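Local coordinates for esterase E25 (Uncultured bacterium, PDB 4Q05), which hydrolyses carboxylic esters, as a dimeric member of the GTSAG motif subfamily of the bacterial hormone-sensitive lipase family, at residues A197-G203 against D225-F231. Sequence-based numbering, arbitrary orientation.
Sequences AQKIALG and DLPGALF
Two neighbouring parallel strands, 200-203 and 229-231, pair here as inner strands of the mixed sheet, at their N-terminal ends; the contact is largely buried. A201 lies opposite A229, L202 opposite L230 and G203 opposite F231. L202 supplies both of its backbone polar atoms. Its N donates to A229 O at 3.0 Å, and its O accepts F231 N at 2.9 Å. CA-H...O contacts fill in between, such as L230 CA to L202 O.

Just before strand 229-231, G228 N donates to I200 O at 2.7 Å, and weakly to A197 O. The latter also accepts I200 N, closing the 3-10 turn 197-199. G228 lacks a CB; one placed there would run into Q198 O.

The pairing belongs to a beta-alpha-beta unit of the alpha/beta hydrolase fold, with helix 206-221 as the crossover. Strand 200-203 runs on toward G204, S206 and G208, which fit a GxSxG nucleophile elbow. Strand 132-136 binds its other edge.

L202 and L230 share one face of the sheet. L202 CB meets the P227 ring at CG, 3.8 Å away, and L230 CD2 at 4.0 Å. L202 also touches T212 and L215 of helix 206-221. A201 and A229 share the opposite face, their CB atoms 4.3 Å apart.

At the entry to the strands, Q198 bends at chi2 (63°) and brings its amide back over G228, with NE2 3.6 Å from G228 CA. One water joins NE2 to G228 O; another joins OE1 to L226 O. A third links A197 N to D225 OD2. Beside it, A197 CB packs on D225 CB and also comes close to L226 O, with L192 of helix 179-194 also touching A197 and D225.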
loop_
_atom_site.group_PDB
_atom_site.type_symbol
_atom_site.label_atom_id
_atom_site.label_comp_id
_atom_site.label_asym_id
_atom_site.label_seq_id
_atom_site.Cartn_x
_atom_site.Cartn_y
_atom_site.Cartn_z
ATOM N N ALA A 197 10.803 26.702 -9.296
ATOM C CA ALA A 197 9.785 25.780 -8.801
ATOM C C ALA A 197 10.409 24.422 -8.489
ATOM O O ALA A 197 9.910 23.666 -7.655
ATOM C CB ALA A 197 8.675 25.624 -9.833
ATOM N N GLN A 198 11.517 24.121 -9.154
ATOM C CA GLN A 198 12.152 22.813 -9.017
ATOM C C GLN A 198 12.771 22.622 -7.638
ATOM O O GLN A 198 13.055 21.495 -7.218
ATOM C CB GLN A 198 13.197 22.619 -10.122
ATOM C CG GLN A 198 13.833 21.243 -10.148
ATOM C CD GLN A 198 12.833 20.141 -10.432
ATOM O OE1 GLN A 198 11.837 20.355 -11.127
ATOM N NE2 GLN A 198 13.095 18.950 -9.893
ATOM N N LYS A 199 12.972 23.727 -6.925
ATOM C CA LYS A 199 13.521 23.673 -5.583
ATOM C C LYS A 199 12.416 23.519 -4.548
ATOM O O LYS A 199 12.672 23.514 -3.338
ATOM C CB LYS A 199 14.314 24.941 -5.281
ATOM C CG LYS A 199 15.583 25.092 -6.125
ATOM C CD LYS A 199 16.361 26.332 -5.716
ATOM C CE LYS A 199 17.539 26.577 -6.666
ATOM N NZ LYS A 199 18.514 25.461 -6.624
ATOM N N ILE A 200 11.186 23.421 -5.031
ATOM C CA ILE A 200 10.030 23.421 -4.148
ATOM C C ILE A 200 9.333 22.076 -4.118
ATOM O O ILE A 200 9.019 21.503 -5.167
ATOM C CB ILE A 200 9.026 24.505 -4.574
ATOM C CG1 ILE A 200 9.644 25.893 -4.378
ATOM C CG2 ILE A 200 7.707 24.374 -3.794
ATOM C CD1 ILE A 200 8.744 27.019 -4.828
ATOM N N ALA A 201 9.106 21.566 -2.907
ATOM C CA ALA A 201 8.190 20.448 -2.719
ATOM C C ALA A 201 6.862 21.006 -2.210
ATOM O O ALA A 201 6.819 22.014 -1.520
ATOM C CB ALA A 201 8.764 19.400 -1.740
ATOM N N LEU A 202 5.776 20.350 -2.566
ATOM C CA LEU A 202 4.467 20.830 -2.191
ATOM C C LEU A 202 3.624 19.679 -1.689
ATOM O O LEU A 202 3.533 18.628 -2.326
ATOM C CB LEU A 202 3.782 21.440 -3.420
ATOM C CG LEU A 202 2.288 21.746 -3.297
ATOM C CD1 LEU A 202 2.069 22.890 -2.317
ATOM C CD2 LEU A 202 1.672 22.081 -4.656
ATOM N N GLY A 203 2.968 19.870 -0.564
ATOM C CA GLY A 203 1.942 18.920 -0.225
ATOM C C GLY A 203 1.566 18.884 1.223
ATOM O O GLY A 203 1.851 19.800 1.985
ATOM N N ASP A 225 5.296 26.465 -14.184
ATOM C CA ASP A 225 6.318 25.571 -13.653
ATOM C C ASP A 225 5.781 24.781 -12.450
ATOM O O ASP A 225 5.027 25.312 -11.640
ATOM C CB ASP A 225 7.555 26.364 -13.252
ATOM C CG ASP A 225 8.386 26.815 -14.451
ATOM O OD1 ASP A 225 7.953 26.615 -15.603
ATOM O OD2 ASP A 225 9.481 27.374 -14.231
ATOM N N LEU A 226 6.172 23.516 -12.338
ATOM C CA LEU A 226 5.638 22.640 -11.289
ATOM C C LEU A 226 6.633 22.455 -10.165
ATOM O O LEU A 226 7.829 22.625 -10.362
ATOM C CB LEU A 226 5.303 21.270 -11.866
ATOM C CG LEU A 226 4.388 21.268 -13.088
ATOM C CD1 LEU A 226 4.175 19.837 -13.568
ATOM C CD2 LEU A 226 3.071 21.917 -12.742
ATOM N N PRO A 227 6.147 22.084 -8.973
ATOM C CA PRO A 227 7.085 21.771 -7.888
ATOM C C PRO A 227 8.000 20.615 -8.287
ATOM O O PRO A 227 7.643 19.829 -9.166
ATOM C CB PRO A 227 6.160 21.330 -6.740
ATOM C CG PRO A 227 4.853 21.945 -7.034
ATOM C CD PRO A 227 4.744 21.954 -8.544
ATOM N N GLY A 228 9.164 20.520 -7.653
ATOM C CA GLY A 228 10.077 19.422 -7.898
ATOM C C GLY A 228 9.576 18.096 -7.341
ATOM O O GLY A 228 10.002 17.031 -7.782
ATOM N N ALA A 229 8.676 18.155 -6.368
ATOM C CA ALA A 229 8.150 16.938 -5.741
ATOM C C ALA A 229 6.843 17.231 -5.017
ATOM O O ALA A 229 6.611 18.362 -4.584
ATOM C CB ALA A 229 9.161 16.372 -4.756
ATOM N N LEU A 230 5.988 16.218 -4.883
ATOM C CA LEU A 230 4.759 16.380 -4.118
ATOM C C LEU A 230 4.763 15.399 -2.975
ATOM O O LEU A 230 5.310 14.307 -3.097
ATOM C CB LEU A 230 3.536 16.083 -4.976
ATOM C CG LEU A 230 3.354 16.885 -6.252
ATOM C CD1 LEU A 230 2.006 16.511 -6.859
ATOM C CD2 LEU A 230 3.436 18.385 -5.967
ATOM N N PHE A 231 4.155 15.801 -1.867
ATOM C CA PHE A 231 3.888 14.908 -0.751
ATOM C C PHE A 231 2.378 14.795 -0.575
ATOM O O PHE A 231 1.697 15.806 -0.381
ATOM C CB PHE A 231 4.513 15.476 0.520
ATOM C CG PHE A 231 4.154 14.719 1.753
ATOM C CD1 PHE A 231 4.734 13.491 2.010
ATOM C CD2 PHE A 231 3.221 15.225 2.648
ATOM C CE1 PHE A 231 4.400 12.779 3.154
ATOM C CE2 PHE A 231 2.887 14.536 3.785
ATOM C CZ PHE A 231 3.477 13.305 4.045
HETATM O O HOH W 1 10.529 28.005 -11.797
HETATM O O HOH W 2 11.210 16.762 -10.193
HETATM O O HOH W 3 9.930 22.665 -12.247
#